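Local structure of sulfur oxidation protein soxB (Thermus thermophilus, 2WDD) at residues Trp381-Gly386 and Arg468-Arg473. The protein probably hydrolyses the sulfur-sulfur bond of cysteine S-thiosulfonate in the sulfur oxidation pathway, using a site with two manganese ions. Sequence-based numbering, arbitrary orientation.
Sequences WDQLVG and RVFGLR
Asp382 and Arg468 each set CG beside their own backbone N (chi1 -67° and -63°), and a bend at chi2 of Arg468 swings its guanidinium to the Asp382 carboxylate. Arg468 NE donates to Asp382 OD2 at 2.8 Å in a salt bridge. The acceptor lies nearly in the guanidinium plane, whereas the nitrogen comes from well above the carboxylate plane. Ser379 OG also bonds OD2 and Lys373 pairs with OD1, so both carboxylate oxygens are held; backbone carbonyls of Lys373 and Asp375 take Arg468 NH2, fixing the guanidinium's rotation. One helical turn on, the Phe470 ring lies against the helix. Phe470 CD2 is 3.4 Å from Gly386 C, and Phe470 CB is 3.9 Å from Gly386 CA. Gln383 O lies over one ring face; Gln383 CG touches Phe470 CE1 at 3.8 Å, while the Gln383 amide goes on to Tyr378 OH and Glu387. In the 5'-nucleotidase-type C-terminal domain, the 381-386 part of helix 380-392 thus runs at 40° to strand 468-470, which pairs antiparallel with strand 398-401, while the Val469 side chain touches Val398 and Phe400 of that strand and Leu446 of helix 439-453.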
ATOM      1  N   TRP A 381      12.855 -10.084  -0.113  1.00  9.21           N
ATOM      2  CA  TRP A 381      11.756 -10.907  -0.612  1.00  9.06           C
ATOM      3  C   TRP A 381      11.838 -10.983  -2.139  1.00 10.43           C
ATOM      4  O   TRP A 381      11.730 -12.064  -2.712  1.00  9.78           O
ATOM      5  CB  TRP A 381      10.379 -10.355  -0.209  1.00  7.62           C
ATOM      6  CG  TRP A 381       9.273 -11.021  -1.011  1.00  7.95           C
ATOM      7  CD1 TRP A 381       8.609 -10.496  -2.086  1.00 10.12           C
ATOM      8  CD2 TRP A 381       8.858 -12.397  -0.921  1.00  8.38           C
ATOM      9  NE1 TRP A 381       7.758 -11.439  -2.626  1.00  9.95           N
ATOM     10  CE2 TRP A 381       7.891 -12.609  -1.924  1.00 11.23           C
ATOM     11  CE3 TRP A 381       9.168 -13.451  -0.043  1.00  9.72           C
ATOM     12  CZ2 TRP A 381       7.245 -13.842  -2.096  1.00 10.69           C
ATOM     13  CZ3 TRP A 381       8.531 -14.675  -0.219  1.00 10.81           C
ATOM     14  CH2 TRP A 381       7.586 -14.860  -1.238  1.00 11.46           C
ATOM     15  N   ASP A 382      12.029  -9.846  -2.807  1.00  8.08           N
ATOM     16  CA  ASP A 382      12.059  -9.872  -4.266  1.00  7.64           C
ATOM     17  C   ASP A 382      13.265 -10.634  -4.793  1.00 10.88           C
ATOM     18  O   ASP A 382      13.200 -11.268  -5.856  1.00 10.92           O
ATOM     19  CB  ASP A 382      11.967  -8.469  -4.859  1.00  8.35           C
ATOM     20  CG  ASP A 382      10.623  -7.822  -4.600  1.00  9.51           C
ATOM     21  OD1 ASP A 382       9.582  -8.443  -4.908  1.00 11.37           O
ATOM     22  OD2 ASP A 382      10.599  -6.736  -3.988  1.00 10.08           O
ATOM     23  N   GLN A 383      14.363 -10.609  -4.044  1.00  8.44           N
ATOM     24  CA  GLN A 383      15.511 -11.394  -4.457  1.00  9.43           C
ATOM     25  C   GLN A 383      15.160 -12.878  -4.354  1.00 11.43           C
ATOM     26  O   GLN A 383      15.503 -13.661  -5.243  1.00 11.45           O
ATOM     27  CB  GLN A 383      16.780 -11.060  -3.675  1.00 11.51           C
ATOM     28  CG  GLN A 383      17.900 -12.007  -4.074  1.00 13.07           C
ATOM     29  CD  GLN A 383      19.249 -11.633  -3.533  1.00 23.87           C
ATOM     30  OE1 GLN A 383      19.539 -10.465  -3.308  1.00 17.01           O
ATOM     31  NE2 GLN A 383      20.116 -12.634  -3.374  1.00 18.33           N
ATOM     32  N   LEU A 384      14.463 -13.267  -3.290  1.00  9.08           N
ATOM     33  CA  LEU A 384      14.060 -14.660  -3.129  0.50  8.73           C
ATOM     34  C   LEU A 384      13.228 -15.104  -4.335  1.00 12.16           C
ATOM     35  O   LEU A 384      13.444 -16.186  -4.891  1.00 11.67           O
ATOM     36  CB  LEU A 384      13.258 -14.831  -1.836  0.50  8.30           C
ATOM     37  CG  LEU A 384      12.738 -16.230  -1.503  0.50 11.59           C
ATOM     38  CD1 LEU A 384      12.382 -16.310  -0.023  0.50 11.07           C
ATOM     39  CD2 LEU A 384      11.528 -16.561  -2.361  0.50 12.35           C
ATOM     40  N   VAL A 385      12.276 -14.266  -4.748  1.00  9.32           N
ATOM     41  CA  VAL A 385      11.446 -14.606  -5.899  1.00  9.11           C
ATOM     42  C   VAL A 385      12.332 -14.774  -7.141  1.00 11.96           C
ATOM     43  O   VAL A 385      12.161 -15.716  -7.919  1.00 12.28           O
ATOM     44  CB  VAL A 385      10.343 -13.560  -6.122  1.00 11.06           C
ATOM     45  CG1 VAL A 385       9.603 -13.825  -7.450  1.00 10.49           C
ATOM     46  CG2 VAL A 385       9.369 -13.554  -4.951  1.00 10.55           C
ATOM     47  N   GLY A 386      13.311 -13.889  -7.313  1.00  9.35           N
ATOM     48  CA  GLY A 386      14.218 -13.979  -8.437  1.00  9.76           C
ATOM     49  C   GLY A 386      14.976 -15.291  -8.424  1.00 13.08           C
ATOM     50  O   GLY A 386      15.119 -15.932  -9.466  1.00 12.31           O
ATOM     51  N   ARG A 468      12.220  -4.572  -9.411  1.00  8.38           N
ATOM     52  CA  ARG A 468      13.461  -5.216  -8.988  1.00  8.49           C
ATOM     53  C   ARG A 468      13.859  -6.205 -10.066  1.00 12.67           C
ATOM     54  O   ARG A 468      13.045  -7.019 -10.485  1.00 13.13           O
ATOM     55  CB  ARG A 468      13.267  -5.939  -7.656  1.00  9.00           C
ATOM     56  CG  ARG A 468      12.915  -5.006  -6.498  1.00 10.68           C
ATOM     57  CD  ARG A 468      11.428  -4.597  -6.485  1.00 12.28           C
ATOM     58  NE  ARG A 468      11.047  -4.243  -5.124  1.00  9.51           N
ATOM     59  CZ  ARG A 468      11.201  -3.038  -4.573  1.00 10.15           C
ATOM     60  NH1 ARG A 468      11.606  -1.997  -5.302  1.00  9.32           N
ATOM     61  NH2 ARG A 468      10.898  -2.878  -3.290  1.00 10.10           N
ATOM     62  N   VAL A 469      15.092  -6.103 -10.546  1.00 10.80           N
ATOM     63  CA  VAL A 469      15.544  -6.957 -11.635  1.00  9.98           C
ATOM     64  C   VAL A 469      16.672  -7.870 -11.203  1.00 13.14           C
ATOM     65  O   VAL A 469      17.833  -7.470 -11.138  1.00 13.29           O
ATOM     66  CB  VAL A 469      15.926  -6.150 -12.884  1.00 13.31           C
ATOM     67  CG1 VAL A 469      16.010  -7.088 -14.083  1.00 13.09           C
ATOM     68  CG2 VAL A 469      14.907  -5.033 -13.134  1.00 12.94           C
ATOM     69  N   PHE A 470      16.304  -9.090 -10.858  1.00 10.43           N
ATOM     70  CA  PHE A 470      17.293 -10.058 -10.412  1.00 11.10           C
ATOM     71  C   PHE A 470      18.055 -10.560 -11.626  1.00 13.50           C
ATOM     72  O   PHE A 470      17.443 -10.956 -12.623  1.00 13.35           O
ATOM     73  CB  PHE A 470      16.608 -11.220  -9.708  1.00 13.00           C
ATOM     74  CG  PHE A 470      17.566 -12.181  -9.076  1.00 13.69           C
ATOM     75  CD1 PHE A 470      18.428 -11.767  -8.069  1.00 15.17           C
ATOM     76  CD2 PHE A 470      17.614 -13.492  -9.501  1.00 15.57           C
ATOM     77  CE1 PHE A 470      19.328 -12.650  -7.509  1.00 15.96           C
ATOM     78  CE2 PHE A 470      18.512 -14.387  -8.929  1.00 17.93           C
ATOM     79  CZ  PHE A 470      19.363 -13.966  -7.942  1.00 15.20           C
ATOM     80  N   GLY A 471      19.384 -10.530 -11.550  1.00 11.53           N
ATOM     81  CA  GLY A 471      20.237 -10.943 -12.657  1.00 12.75           C
ATOM     82  C   GLY A 471      20.938  -9.762 -13.305  1.00 16.58           C
ATOM     83  O   GLY A 471      21.784  -9.917 -14.185  1.00 15.65           O
ATOM     84  N   LEU A 472      20.589  -8.569 -12.851  1.00 13.78           N
ATOM     85  CA  LEU A 472      21.146  -7.344 -13.388  1.00 14.28           C
ATOM     86  C   LEU A 472      21.672  -6.469 -12.249  1.00 14.06           C
ATOM     87  O   LEU A 472      21.256  -6.612 -11.089  1.00 12.34           O
ATOM     88  CB  LEU A 472      20.008  -6.624 -14.147  1.00 15.86           C
ATOM     89  CG  LEU A 472      20.050  -5.164 -14.566  1.00 21.19           C
ATOM     90  CD1 LEU A 472      19.096  -4.975 -15.739  1.00 21.43           C
ATOM     91  CD2 LEU A 472      19.644  -4.289 -13.400  1.00 20.29           C
ATOM     92  N   ARG A 473      22.610  -5.593 -12.590  1.00 11.02           N
ATOM     93  CA  ARG A 473      23.179  -4.621 -11.661  0.50 11.10           C
ATOM     94  C   ARG A 473      23.249  -3.298 -12.422  1.00 14.79           C
ATOM     95  O   ARG A 473      23.453  -3.293 -13.641  1.00 13.96           O
ATOM     96  CB  ARG A 473      24.589  -5.038 -11.224  0.50 11.78           C
ATOM     97  CG  ARG A 473      24.615  -5.991 -10.045  0.50 13.79           C
ATOM     98  CD  ARG A 473      26.005  -6.574  -9.814  0.50 20.87           C
ATOM     99  NE  ARG A 473      27.004  -5.552  -9.513  0.50 28.12           N
ATOM    100  CZ  ARG A 473      27.454  -5.278  -8.292  0.50 42.06           C
ATOM    101  NH1 ARG A 473      26.980  -5.938  -7.243  0.50 30.29           N
ATOM    102  NH2 ARG A 473      28.377  -4.340  -8.115  0.50 26.85           N
TER